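Local coordinates for protein KLLA0E08119p (Kluyveromyces lactis, PDB 3VA7) that probably carboxylates urea with hydrogencarbonate and ATP through a biotin cofactor, the chain being the urea carboxylase portion of a longer two-activity enzyme, at residues 280-285 and 311-316; 596-599 and 604-607; 672-677 and 839-844; 960-965 and 970-975; 1087-1092 and 1096-1101. One frame throughout, in Å; residues are numbered along the deposited sequence.

Contact 1. Residues 280-285 and 311-316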
# COMPACT_ATOMS: atom_id res chain seq x y z
N ARG A 280 36.28 -20.58 -31.78
CA ARG A 280 36.38 -20.27 -30.35
C ARG A 280 37.83 -20.24 -29.84
O ARG A 280 38.22 -19.29 -29.17
CB ARG A 280 35.54 -21.21 -29.46
CG ARG A 280 35.88 -21.12 -27.95
CD ARG A 280 34.96 -21.89 -26.96
NE ARG A 280 34.29 -23.06 -27.53
CZ ARG A 280 33.01 -23.09 -27.92
NH1 ARG A 280 32.22 -22.03 -27.80
NH2 ARG A 280 32.52 -24.20 -28.45
N ALA A 281 38.61 -21.29 -30.14
CA ALA A 281 40.02 -21.35 -29.70
C ALA A 281 40.84 -20.16 -30.24
O ALA A 281 41.83 -19.73 -29.62
CB ALA A 281 40.67 -22.70 -30.06
N LYS A 282 40.41 -19.62 -31.37
CA LYS A 282 41.11 -18.50 -31.96
C LYS A 282 40.56 -17.13 -31.54
O LYS A 282 41.16 -16.09 -31.78
CB LYS A 282 41.30 -18.71 -33.48
CG LYS A 282 40.45 -17.89 -34.43
CD LYS A 282 40.94 -18.06 -35.91
CE LYS A 282 40.97 -19.54 -36.40
NZ LYS A 282 40.67 -19.61 -37.88
N MET A 283 39.41 -17.15 -30.88
CA MET A 283 38.93 -15.96 -30.22
C MET A 283 39.69 -15.84 -28.91
O MET A 283 40.15 -14.77 -28.52
CB MET A 283 37.45 -16.09 -29.96
CG MET A 283 36.55 -15.50 -31.04
SD MET A 283 34.86 -16.13 -30.80
CE MET A 283 33.93 -14.78 -31.55
N ARG A 284 39.83 -16.98 -28.25
CA ARG A 284 40.59 -17.05 -27.03
C ARG A 284 42.01 -16.54 -27.27
O ARG A 284 42.40 -15.54 -26.69
CB ARG A 284 40.61 -18.48 -26.46
CG ARG A 284 39.24 -18.96 -25.94
CD ARG A 284 39.16 -20.49 -25.77
NE ARG A 284 40.19 -21.02 -24.87
CZ ARG A 284 40.16 -20.88 -23.54
NH1 ARG A 284 39.17 -20.21 -22.94
NH2 ARG A 284 41.14 -21.41 -22.81
N ALA A 285 42.76 -17.19 -28.15
CA ALA A 285 44.17 -16.83 -28.34
C ALA A 285 44.36 -15.38 -28.76
O ALA A 285 45.35 -14.76 -28.34
CB ALA A 285 44.89 -17.80 -29.27
N ASP A 311 31.26 -18.12 -40.76
CA ASP A 311 32.15 -18.57 -39.66
C ASP A 311 33.33 -17.63 -39.35
O ASP A 311 34.44 -18.09 -39.09
CB ASP A 311 32.65 -20.01 -39.87
CG ASP A 311 33.31 -20.58 -38.62
OD1 ASP A 311 34.55 -20.77 -38.60
OD2 ASP A 311 32.59 -20.83 -37.63
N GLU A 312 33.06 -16.32 -39.35
CA GLU A 312 34.09 -15.29 -39.12
C GLU A 312 33.77 -14.36 -37.93
O GLU A 312 32.59 -14.07 -37.69
CB GLU A 312 34.24 -14.43 -40.38
CG GLU A 312 34.36 -15.20 -41.69
CD GLU A 312 35.69 -15.98 -41.84
OE1 GLU A 312 36.22 -15.99 -42.96
OE2 GLU A 312 36.19 -16.58 -40.86
N PHE A 313 34.81 -13.87 -37.23
CA PHE A 313 34.62 -12.86 -36.15
C PHE A 313 35.48 -11.63 -36.31
O PHE A 313 36.55 -11.71 -36.89
CB PHE A 313 34.91 -13.47 -34.79
CG PHE A 313 36.34 -13.89 -34.59
CD1 PHE A 313 36.78 -15.13 -35.05
CD2 PHE A 313 37.24 -13.06 -33.91
CE1 PHE A 313 38.10 -15.54 -34.86
CE2 PHE A 313 38.57 -13.47 -33.70
CZ PHE A 313 39.00 -14.71 -34.18
N TYR A 314 35.04 -10.49 -35.80
CA TYR A 314 35.80 -9.25 -35.99
C TYR A 314 35.81 -8.36 -34.74
O TYR A 314 34.76 -8.09 -34.15
CB TYR A 314 35.28 -8.46 -37.21
CG TYR A 314 34.84 -9.31 -38.38
CD1 TYR A 314 33.50 -9.31 -38.80
CD2 TYR A 314 35.75 -10.13 -39.07
CE1 TYR A 314 33.06 -10.10 -39.87
CE2 TYR A 314 35.34 -10.93 -40.13
CZ TYR A 314 33.99 -10.91 -40.54
OH TYR A 314 33.57 -11.71 -41.60
N PHE A 315 37.00 -7.90 -34.35
CA PHE A 315 37.18 -6.99 -33.22
C PHE A 315 36.10 -5.93 -33.21
O PHE A 315 35.78 -5.36 -34.25
CB PHE A 315 38.54 -6.33 -33.26
CG PHE A 315 38.80 -5.38 -32.11
CD1 PHE A 315 39.06 -5.86 -30.83
CD2 PHE A 315 38.79 -4.00 -32.31
CE1 PHE A 315 39.29 -4.98 -29.77
CE2 PHE A 315 39.04 -3.10 -31.26
CZ PHE A 315 39.29 -3.59 -29.99
N LEU A 316 35.53 -5.69 -32.03
CA LEU A 316 34.58 -4.63 -31.85
C LEU A 316 35.15 -3.64 -30.83
O LEU A 316 35.33 -2.48 -31.15
CB LEU A 316 33.23 -5.23 -31.46
CG LEU A 316 32.00 -4.35 -31.18
CD1 LEU A 316 31.44 -3.63 -32.40
CD2 LEU A 316 30.86 -5.17 -30.46
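Phe-313 meets Lys-282 and Met-283 where strand 312-319 packs against helix 277-293, in the ATP-binding region of the biotin carboxylase part. The strand is entered through a G1 beta bulge at Asp-311 and Glu-312, and Asp-311 is tied by OD2 to Tyr-306. At Phe-313 the side chain turns to the helix, with CG set between the backbone N and the carbonyl carbon (chi1 65°). Met-283 lies across one face of the ring: CG stands 3.7 Å from the centroid of the Phe-313 ring, almost on its normal, a CH-pi contact. The Met-283 side chain then runs on, extended, antiparallel to the phenylalanine, until Met-283 CE is 3.6 Å from Phe-313 CB. Met-283 SD, 4.9 Å from the centroid of the Phe-313 ring, makes a more distant Met-aromatic contact. At the rim, Lys-282 CG is 3.4 Å from Phe-313 CE1. Phe-304 adds an edge-to-face ring, and next in the strand Tyr-314 pairs through its backbone with Ile-305 of the neighbouring strand. No hydrogen bond joins 280-285 to 311-316, which implies that cohesion rests on dispersion and on the pi face of the ring, with lysine contributing its methylenes.

Contact 2. Residues 596-599 and 604-607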
# COMPACT_ATOMS: atom_id res chain seq x y z
N ILE A 596 -8.72 -10.35 -12.81
CA ILE A 596 -7.53 -9.51 -13.03
C ILE A 596 -6.37 -9.98 -12.13
O ILE A 596 -6.61 -10.37 -10.98
CB ILE A 596 -7.82 -8.04 -12.73
CG1 ILE A 596 -8.92 -7.50 -13.63
CG2 ILE A 596 -6.57 -7.20 -12.84
CD1 ILE A 596 -9.85 -6.55 -12.89
N ASP A 597 -5.14 -9.93 -12.65
CA ASP A 597 -3.98 -10.57 -11.98
C ASP A 597 -3.12 -9.63 -11.18
O ASP A 597 -2.22 -8.94 -11.70
CB ASP A 597 -3.09 -11.38 -12.93
CG ASP A 597 -2.23 -12.43 -12.18
OD1 ASP A 597 -2.79 -13.39 -11.57
OD2 ASP A 597 -0.99 -12.26 -12.20
N VAL A 598 -3.38 -9.67 -9.88
CA VAL A 598 -2.81 -8.72 -8.96
C VAL A 598 -2.50 -9.51 -7.68
O VAL A 598 -3.22 -10.41 -7.34
CB VAL A 598 -3.83 -7.54 -8.83
CG1 VAL A 598 -4.77 -7.69 -7.64
CG2 VAL A 598 -3.13 -6.22 -8.91
N PRO A 599 -1.40 -9.19 -7.00
CA PRO A 599 -1.09 -10.01 -5.79
C PRO A 599 -2.10 -9.82 -4.63
O PRO A 599 -2.67 -8.73 -4.50
CB PRO A 599 0.31 -9.54 -5.40
CG PRO A 599 0.46 -8.12 -6.05
CD PRO A 599 -0.37 -8.18 -7.31
N SER A 604 -6.70 -11.13 0.25
CA SER A 604 -7.62 -10.51 -0.72
C SER A 604 -6.89 -9.60 -1.67
O SER A 604 -5.89 -8.94 -1.32
CB SER A 604 -8.66 -9.67 -0.00
OG SER A 604 -9.31 -8.85 -0.95
N ARG A 605 -7.40 -9.57 -2.89
CA ARG A 605 -6.91 -8.68 -3.90
C ARG A 605 -7.61 -7.34 -3.91
O ARG A 605 -7.41 -6.55 -4.84
CB ARG A 605 -7.05 -9.35 -5.26
CG ARG A 605 -6.12 -10.52 -5.37
CD ARG A 605 -6.32 -11.22 -6.65
NE ARG A 605 -5.22 -12.14 -6.92
CZ ARG A 605 -5.18 -13.43 -6.61
NH1 ARG A 605 -6.18 -14.00 -5.97
NH2 ARG A 605 -4.08 -14.13 -6.94
N SER A 606 -8.41 -7.05 -2.88
CA SER A 606 -9.14 -5.80 -2.86
C SER A 606 -8.23 -4.64 -2.53
O SER A 606 -7.32 -4.77 -1.68
CB SER A 606 -10.28 -5.81 -1.85
OG SER A 606 -11.36 -6.56 -2.35
N THR A 607 -8.53 -3.51 -3.18
CA THR A 607 -7.83 -2.26 -2.94
C THR A 607 -8.38 -1.50 -1.73
O THR A 607 -9.56 -1.16 -1.69
CB THR A 607 -7.97 -1.34 -4.13
OG1 THR A 607 -7.67 -2.03 -5.35
CG2 THR A 607 -7.07 -0.14 -3.97
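Val-598 and Arg-605 lie alongside each other with their side chains running in opposite directions, and two different parts of the arginine are used. Its root is apolar: Arg-605 CB is 3.7 Å from Val-598 CG1, and Arg-605 CG lies 3.9 Å from that same methyl. Its far part is polar. Because CG is placed opposite the carbonyl carbon and the chain stays extended as far as NE, the arginine passes along the backbone of 596-599 and delivers its NE to the carbonyl of Val-598. That bond, 2.7 Å from Arg-605 NE to Val-598 O, is met nearly head-on by the carbonyl, the C=O...N angle being 167°, although the N-H itself is bent, at 144°. The oxygen sits at the guanidinium edge but is tilted 19° from its plane. Arg-605 CD, 3.3 Å from Val-598 O, follows the same carbonyl, while Pro-599 O approaches the arginine more loosely, 4.0 Å from its CG. The outer nitrogen NH2 has a weak bond to Ser-638.

The backbone behind the arginine is held separately. Ser-604 OG accepts from Ser-606 N at 2.8 Å, an ST turn, and Asp-491 binds both serine hydroxyls as well as the backbone N of Arg-605, so that the root of the side chain starts from a fixed point. The turn is set in the long loop between strands 587-592 and 626-628 of the carboxyltransferase part; here the Arg-605 to Val-598 bond ties 604-607 to 596-599 within that loop.

Contact 3. Residues 672-677 and 839-844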
# COMPACT_ATOMS: atom_id res chain seq x y z
N HIS A 672 -27.91 1.29 19.35
CA HIS A 672 -28.24 2.31 20.34
C HIS A 672 -29.59 3.05 20.14
O HIS A 672 -29.88 3.99 20.85
CB HIS A 672 -27.05 3.23 20.57
CG HIS A 672 -25.79 2.50 20.88
ND1 HIS A 672 -25.61 1.78 22.04
CD2 HIS A 672 -24.64 2.34 20.16
CE1 HIS A 672 -24.41 1.21 22.02
NE2 HIS A 672 -23.81 1.53 20.89
N GLY A 673 -30.43 2.56 19.23
CA GLY A 673 -31.79 3.14 19.03
C GLY A 673 -32.70 2.82 20.21
O GLY A 673 -33.76 2.21 20.04
N SER A 674 -32.30 3.23 21.42
CA SER A 674 -33.05 2.91 22.64
C SER A 674 -33.01 4.12 23.52
O SER A 674 -32.15 4.98 23.31
CB SER A 674 -32.40 1.76 23.37
OG SER A 674 -31.10 2.12 23.73
N ILE A 675 -33.92 4.23 24.49
CA ILE A 675 -34.16 5.53 25.15
C ILE A 675 -33.18 5.84 26.31
O ILE A 675 -33.31 6.87 26.97
CB ILE A 675 -35.66 5.72 25.60
CG1 ILE A 675 -36.08 4.69 26.68
CG2 ILE A 675 -36.60 5.58 24.43
CD1 ILE A 675 -37.44 5.01 27.37
N ASP A 676 -32.24 4.94 26.57
CA ASP A 676 -31.11 5.20 27.48
C ASP A 676 -30.17 6.23 26.82
O ASP A 676 -29.41 6.91 27.53
CB ASP A 676 -30.32 3.91 27.81
CG ASP A 676 -30.08 3.04 26.59
OD1 ASP A 676 -29.03 2.38 26.44
OD2 ASP A 676 -30.95 3.02 25.72
N LEU A 677 -30.27 6.36 25.48
CA LEU A 677 -29.41 7.26 24.69
C LEU A 677 -30.12 8.36 23.87
O LEU A 677 -29.71 9.52 23.93
CB LEU A 677 -28.49 6.42 23.78
CG LEU A 677 -27.71 5.39 24.57
CD1 LEU A 677 -27.23 4.19 23.74
CD2 LEU A 677 -26.56 6.11 25.26
N THR A 839 -25.25 -6.24 28.85
CA THR A 839 -26.28 -5.79 27.94
C THR A 839 -25.95 -6.27 26.54
O THR A 839 -24.87 -6.00 26.04
CB THR A 839 -26.40 -4.29 27.98
OG1 THR A 839 -26.45 -3.91 29.36
CG2 THR A 839 -27.68 -3.79 27.26
N TYR A 840 -26.89 -7.00 25.96
CA TYR A 840 -26.76 -7.60 24.67
C TYR A 840 -27.60 -6.77 23.69
O TYR A 840 -28.83 -6.63 23.88
CB TYR A 840 -27.25 -9.05 24.73
CG TYR A 840 -26.39 -9.95 25.63
CD1 TYR A 840 -26.70 -10.17 26.99
CD2 TYR A 840 -25.27 -10.59 25.11
CE1 TYR A 840 -25.90 -11.00 27.79
CE2 TYR A 840 -24.49 -11.44 25.89
CZ TYR A 840 -24.79 -11.64 27.24
OH TYR A 840 -23.94 -12.48 27.97
N ARG A 841 -26.94 -6.18 22.69
CA ARG A 841 -27.64 -5.36 21.69
C ARG A 841 -27.51 -5.93 20.28
O ARG A 841 -26.45 -6.44 19.87
CB ARG A 841 -27.22 -3.88 21.71
CG ARG A 841 -26.95 -3.34 23.06
CD ARG A 841 -26.41 -1.92 23.08
NE ARG A 841 -27.54 -1.05 23.22
CZ ARG A 841 -27.79 -0.38 24.32
NH1 ARG A 841 -26.96 -0.49 25.34
NH2 ARG A 841 -28.86 0.38 24.37
N GLN A 842 -28.63 -5.90 19.59
CA GLN A 842 -28.66 -6.34 18.26
C GLN A 842 -27.90 -5.30 17.45
O GLN A 842 -28.20 -4.11 17.54
CB GLN A 842 -30.12 -6.34 17.83
CG GLN A 842 -30.33 -6.53 16.34
CD GLN A 842 -31.80 -6.62 16.01
OE1 GLN A 842 -32.30 -7.66 15.55
NE2 GLN A 842 -32.52 -5.53 16.26
N ALA A 843 -26.95 -5.73 16.63
CA ALA A 843 -26.11 -4.78 15.89
C ALA A 843 -25.88 -5.22 14.47
O ALA A 843 -24.76 -5.56 14.08
CB ALA A 843 -24.76 -4.57 16.63
N GLY A 844 -26.94 -5.22 13.70
CA GLY A 844 -26.88 -5.70 12.35
C GLY A 844 -27.29 -7.15 12.21
O GLY A 844 -27.22 -7.94 13.13
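A salt bridge between Asp-676 and the buried Arg-841 joins the loop leading to helix 680-688, in the A and B region of the carboxyltransferase, to strand 838-842 of its C and D region. Arg-841 NH2 gives a 2.9 Å hydrogen bond to Asp-676 OD1, entering on the syn lone pair of the oxygen. Carboxylate and guanidinium lie almost in one plane, 9° apart, and they meet from opposite directions, edge to edge. Ser-674 comes to the same edge, with its OG 2.9 Å from Arg-841 NH2. Over one face of the guanidinium sits His-672, whose ND1 is 3.6 Å from Arg-841 NE; its ring is turned 47° to the guanidinium plane and also meets Tyr-729 edge-to-face.

The other nitrogens of the arginine are engaged as well, NE by the backbone O of Pro-671 and NH1 by Glu-851 on the next strand. The bend in the chain at chi3 (93°) sets the guanidinium among these partners. A leucine in place of Arg-841 would probably leave the carboxylates of Asp-676 and Glu-851 without their cationic mate and free His-672 to shift. Gly-673, between the histidine and the serine, is the centre of an inverse gamma turn. An arginine held in this way, between two carboxylates and a backbone carbonyl, forms a charged link between the A/B and C/D regions of the carboxyltransferase.

Contact 4. Residues 960-965 and 970-975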
# COMPACT_ATOMS: atom_id res chain seq x y z
N ASN A 960 -7.04 22.54 19.77
CA ASN A 960 -7.56 21.40 20.54
C ASN A 960 -6.89 21.28 21.93
O ASN A 960 -7.55 20.92 22.96
CB ASN A 960 -7.46 20.09 19.74
CG ASN A 960 -8.28 20.10 18.43
OD1 ASN A 960 -9.02 21.06 18.11
ND2 ASN A 960 -8.15 19.02 17.65
N VAL A 961 -5.60 21.58 22.01
CA VAL A 961 -4.93 21.37 23.29
C VAL A 961 -5.43 22.38 24.27
O VAL A 961 -5.68 22.03 25.43
CB VAL A 961 -3.42 21.39 23.15
CG1 VAL A 961 -2.68 21.60 24.55
CG2 VAL A 961 -2.95 20.13 22.41
N ASP A 962 -5.68 23.60 23.80
CA ASP A 962 -6.27 24.63 24.64
C ASP A 962 -7.67 24.31 25.20
O ASP A 962 -7.94 24.55 26.38
CB ASP A 962 -6.30 25.96 23.90
CG ASP A 962 -4.92 26.57 23.74
OD1 ASP A 962 -4.04 26.33 24.58
OD2 ASP A 962 -4.74 27.32 22.76
N PHE A 963 -8.56 23.79 24.36
CA PHE A 963 -9.74 23.13 24.84
C PHE A 963 -9.50 22.07 25.96
O PHE A 963 -10.13 22.17 27.03
CB PHE A 963 -10.49 22.51 23.68
CG PHE A 963 -11.57 21.60 24.10
CD1 PHE A 963 -12.71 22.09 24.72
CD2 PHE A 963 -11.44 20.22 23.92
CE1 PHE A 963 -13.72 21.22 25.16
CE2 PHE A 963 -12.43 19.37 24.33
CZ PHE A 963 -13.56 19.85 24.95
N ILE A 964 -8.62 21.07 25.74
CA ILE A 964 -8.37 20.11 26.81
C ILE A 964 -7.99 20.91 28.05
O ILE A 964 -8.58 20.73 29.14
CB ILE A 964 -7.15 19.12 26.64
CG1 ILE A 964 -7.14 18.24 25.37
CG2 ILE A 964 -6.96 18.31 27.94
CD1 ILE A 964 -8.41 18.07 24.72
N ALA A 965 -7.01 21.80 27.89
CA ALA A 965 -6.50 22.58 29.05
C ALA A 965 -7.61 23.35 29.73
O ALA A 965 -7.77 23.27 30.95
CB ALA A 965 -5.41 23.51 28.64
N ILE A 970 -6.47 23.42 33.54
CA ILE A 970 -5.02 23.30 33.72
C ILE A 970 -4.33 24.15 32.68
O ILE A 970 -5.02 24.73 31.87
CB ILE A 970 -4.54 21.83 33.62
CG1 ILE A 970 -4.96 21.19 32.28
CG2 ILE A 970 -5.04 21.03 34.80
CD1 ILE A 970 -4.66 19.71 32.20
N ASP A 971 -3.00 24.23 32.71
CA ASP A 971 -2.22 24.93 31.68
C ASP A 971 -2.04 23.94 30.56
O ASP A 971 -1.97 22.72 30.80
CB ASP A 971 -0.81 25.45 32.14
CG ASP A 971 -0.13 26.44 31.06
OD1 ASP A 971 0.85 26.05 30.30
OD2 ASP A 971 -0.61 27.62 30.92
N ARG A 972 -1.94 24.48 29.34
CA ARG A 972 -1.64 23.67 28.16
C ARG A 972 -0.40 22.83 28.36
O ARG A 972 -0.34 21.72 27.83
CB ARG A 972 -1.49 24.52 26.89
CG ARG A 972 -0.47 25.61 26.99
CD ARG A 972 -0.06 26.09 25.62
NE ARG A 972 -1.12 25.89 24.66
CZ ARG A 972 -0.98 25.20 23.53
NH1 ARG A 972 0.21 24.67 23.21
NH2 ARG A 972 -2.01 25.09 22.69
N ASN A 973 0.57 23.31 29.13
CA ASN A 973 1.79 22.56 29.32
C ASN A 973 1.60 21.40 30.33
O ASN A 973 2.36 20.41 30.33
CB ASN A 973 3.00 23.48 29.59
CG ASN A 973 3.30 24.46 28.36
OD1 ASN A 973 3.33 24.03 27.20
ND2 ASN A 973 3.47 25.76 28.64
N ASP A 974 0.55 21.51 31.13
CA ASP A 974 0.12 20.38 31.90
C ASP A 974 -0.35 19.24 30.98
O ASP A 974 -0.03 18.09 31.27
CB ASP A 974 -0.99 20.75 32.90
CG ASP A 974 -0.48 21.62 34.01
OD1 ASP A 974 -1.22 22.54 34.44
OD2 ASP A 974 0.66 21.40 34.44
N VAL A 975 -1.06 19.56 29.90
CA VAL A 975 -1.45 18.56 28.91
C VAL A 975 -0.22 17.98 28.27
O VAL A 975 -0.04 16.74 28.17
CB VAL A 975 -2.39 19.14 27.81
CG1 VAL A 975 -2.73 18.08 26.74
CG2 VAL A 975 -3.64 19.71 28.41
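Ala-965 presents the small bump of this contact, its CB set into the hollow formed as the chain turns into helix 972-979. There Ala-965 CB lies 3.5 Å from Ile-970 O and 3.7 Å from Arg-972 N, close to the backbone. Beside it, the larger bumps interlock: Val-975 CG2 lies 3.6 Å from Ile-964 CG2, the two side chains crossing at about a right angle. Val-961 CG1 drops between Val-975, 4.1 Å from its CB, and Arg-972, 3.9 Å from its CB, while also lying over one face of the guanidinium.

Two consecutive short helices of the carboxyltransferase C and D region are thus folded against each other across a brief connection. Its far end is held by Ile-970 N, 2.9 Å from Ala-965 O in a nearly straight bond, and the second helix opens with a capping box: Asp-971 OD1 takes the N-H of Asn-973, and Asp-974 OD1 that of Asp-971.

At the exposed Asp-962, Arg-972 grips the carboxylate side-on, with NE and NH2 both given to OD1. They come from one face of the carboxylate, whose plane is turned 70° from the guanidinium. A serine in place of Arg-972 would probably leave Asp-962 without its charged partner and open a gap over Val-961. NH1 of Arg-972 makes a salt bridge to a second carboxylate, that of Glu-935, just beyond strand 922-934.

Contact 5. Residues 1087-1092 and 1096-1101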
# COMPACT_ATOMS: atom_id res chain seq x y z
N GLU A 1087 10.64 13.87 11.70
CA GLU A 1087 10.66 13.53 10.31
C GLU A 1087 11.86 12.62 9.97
O GLU A 1087 11.81 11.87 9.01
CB GLU A 1087 10.62 14.79 9.42
CG GLU A 1087 9.38 15.63 9.62
CD GLU A 1087 8.09 15.08 8.98
OE1 GLU A 1087 6.99 15.70 9.25
OE2 GLU A 1087 8.15 14.07 8.22
N VAL A 1088 12.95 12.68 10.75
CA VAL A 1088 14.10 11.86 10.46
C VAL A 1088 13.66 10.40 10.79
O VAL A 1088 13.70 9.50 9.94
CB VAL A 1088 15.41 12.36 11.19
CG1 VAL A 1088 16.49 11.24 11.36
CG2 VAL A 1088 16.05 13.57 10.40
N ILE A 1089 13.18 10.23 12.01
CA ILE A 1089 12.69 8.99 12.50
C ILE A 1089 11.62 8.39 11.57
O ILE A 1089 11.66 7.21 11.31
CB ILE A 1089 12.15 9.13 13.97
CG1 ILE A 1089 13.31 9.32 14.96
CG2 ILE A 1089 11.32 7.86 14.37
CD1 ILE A 1089 12.91 10.09 16.25
N ILE A 1090 10.70 9.21 11.07
CA ILE A 1090 9.61 8.71 10.22
C ILE A 1090 10.18 8.06 8.94
O ILE A 1090 9.83 6.91 8.64
CB ILE A 1090 8.55 9.82 9.90
CG1 ILE A 1090 7.68 10.07 11.11
CG2 ILE A 1090 7.74 9.52 8.65
CD1 ILE A 1090 6.74 11.34 10.92
N GLU A 1091 11.05 8.77 8.23
CA GLU A 1091 11.72 8.22 7.05
C GLU A 1091 12.53 6.98 7.40
O GLU A 1091 12.41 5.96 6.73
CB GLU A 1091 12.60 9.26 6.36
CG GLU A 1091 12.68 9.06 4.83
CD GLU A 1091 13.83 9.86 4.14
OE1 GLU A 1091 14.48 10.72 4.83
OE2 GLU A 1091 14.09 9.60 2.91
N ASP A 1092 13.29 7.05 8.47
CA ASP A 1092 14.07 5.90 8.87
C ASP A 1092 13.18 4.65 9.13
O ASP A 1092 13.53 3.54 8.76
CB ASP A 1092 14.92 6.21 10.10
CG ASP A 1092 16.20 7.03 9.79
OD1 ASP A 1092 16.57 7.23 8.61
OD2 ASP A 1092 16.86 7.47 10.78
N GLY A 1096 12.69 0.68 7.60
CA GLY A 1096 13.13 -0.30 8.57
C GLY A 1096 14.47 -0.06 9.25
O GLY A 1096 15.02 -0.98 9.87
N LYS A 1097 14.95 1.18 9.21
CA LYS A 1097 16.18 1.59 9.88
C LYS A 1097 15.96 2.33 11.20
O LYS A 1097 16.86 3.00 11.69
CB LYS A 1097 16.95 2.50 8.94
CG LYS A 1097 17.40 1.78 7.69
CD LYS A 1097 18.09 0.46 8.06
CE LYS A 1097 18.13 -0.51 6.87
NZ LYS A 1097 19.25 -0.14 5.95
N PHE A 1098 14.77 2.24 11.78
CA PHE A 1098 14.53 2.83 13.09
C PHE A 1098 14.14 1.75 14.11
O PHE A 1098 13.23 0.98 13.92
CB PHE A 1098 13.47 3.94 12.99
CG PHE A 1098 13.04 4.48 14.34
CD1 PHE A 1098 13.85 5.38 15.04
CD2 PHE A 1098 11.85 4.08 14.92
CE1 PHE A 1098 13.47 5.86 16.26
CE2 PHE A 1098 11.48 4.56 16.16
CZ PHE A 1098 12.29 5.44 16.83
N LYS A 1099 14.82 1.74 15.23
CA LYS A 1099 14.74 0.70 16.22
C LYS A 1099 13.69 1.05 17.26
O LYS A 1099 13.94 1.73 18.27
CB LYS A 1099 16.13 0.49 16.82
CG LYS A 1099 16.18 -0.25 18.16
CD LYS A 1099 16.03 -1.75 18.04
CE LYS A 1099 16.34 -2.37 19.43
NZ LYS A 1099 16.92 -3.78 19.43
N ILE A 1100 12.49 0.55 17.03
CA ILE A 1100 11.42 0.73 17.98
C ILE A 1100 11.74 0.17 19.34
O ILE A 1100 12.17 -0.96 19.45
CB ILE A 1100 10.13 0.12 17.47
CG1 ILE A 1100 9.92 0.56 16.03
CG2 ILE A 1100 8.95 0.51 18.42
CD1 ILE A 1100 8.54 0.68 15.65
N ASP A 1101 11.49 0.96 20.38
CA ASP A 1101 11.84 0.56 21.70
C ASP A 1101 10.68 -0.21 22.24
O ASP A 1101 9.69 0.37 22.70
CB ASP A 1101 12.24 1.78 22.57
CG ASP A 1101 12.52 1.43 24.07
OD1 ASP A 1101 13.18 2.25 24.76
OD2 ASP A 1101 12.09 0.37 24.60
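Phe-1098, with CG swung opposite the backbone N (chi1 173°), and Ile-1089, with its CG2 likewise turned to the far side of its own N, bring a methyl group and a ring together. Ile-1089 CG2 stands 3.4 Å from the centroid of the Phe-1098 ring and only 8° from its normal, a CH-pi contact squarely over the face. The other branch covers the border of the ring, Ile-1089 CG1 lying 3.7 Å from Phe-1098 CE1. Nearer the backbone, Asp-1092 CB and Phe-1098 CB come to 4.0 Å, so the aromatic is set down along the side of the helix that it has just left.

The turn that makes this return possible is a Schellman motif ending helix 1083-1094. Lys-1097 N donates to Asp-1092 O at 2.8 Å, with an N-H...O angle of 145°, and Gly-1096 N to the O of Asn-1093. Gly-1096 takes the C-prime place with positive phi, a conformation that a residue without CB adopts with ease. Beyond the motif, Ile-1089 and Phe-1098 pack the outgoing chain back on the helix before strand 1101-1108 begins.

The polar ends face elsewhere: Asp-1092 OD1 bonds to Tyr-67 and Lys-1097 NZ to Thr-72, both in the biotin carboxylase region. Ile-1089 also rests on Pro-931 and Val-1081, residues of two strands of one sheet.

How the contacts relate
Spread along one chain, the five contacts occur in series and none touches another. Contact 1, in the biotin carboxylase part, stands apart: its centre is about 51 Å from that of contact 2, the nearest, and about 87 Å from that of contact 3. Contacts 3 and 4 lie nearer the carboxyltransferase ligands, the side chain of His-672 about 11 Å from the bound biotin derivative and that of Ile-964 about 13 Å from urea, with about 34 Å between the two centres. Contacts 4 and 5 have nearest atoms about 17 Å apart, and contact 5 also borders the biotin carboxylase region. Contact 2 lies nearest the centre of the chain, about 12 Å from it, and its centre is about 30 Å from that of contact 5.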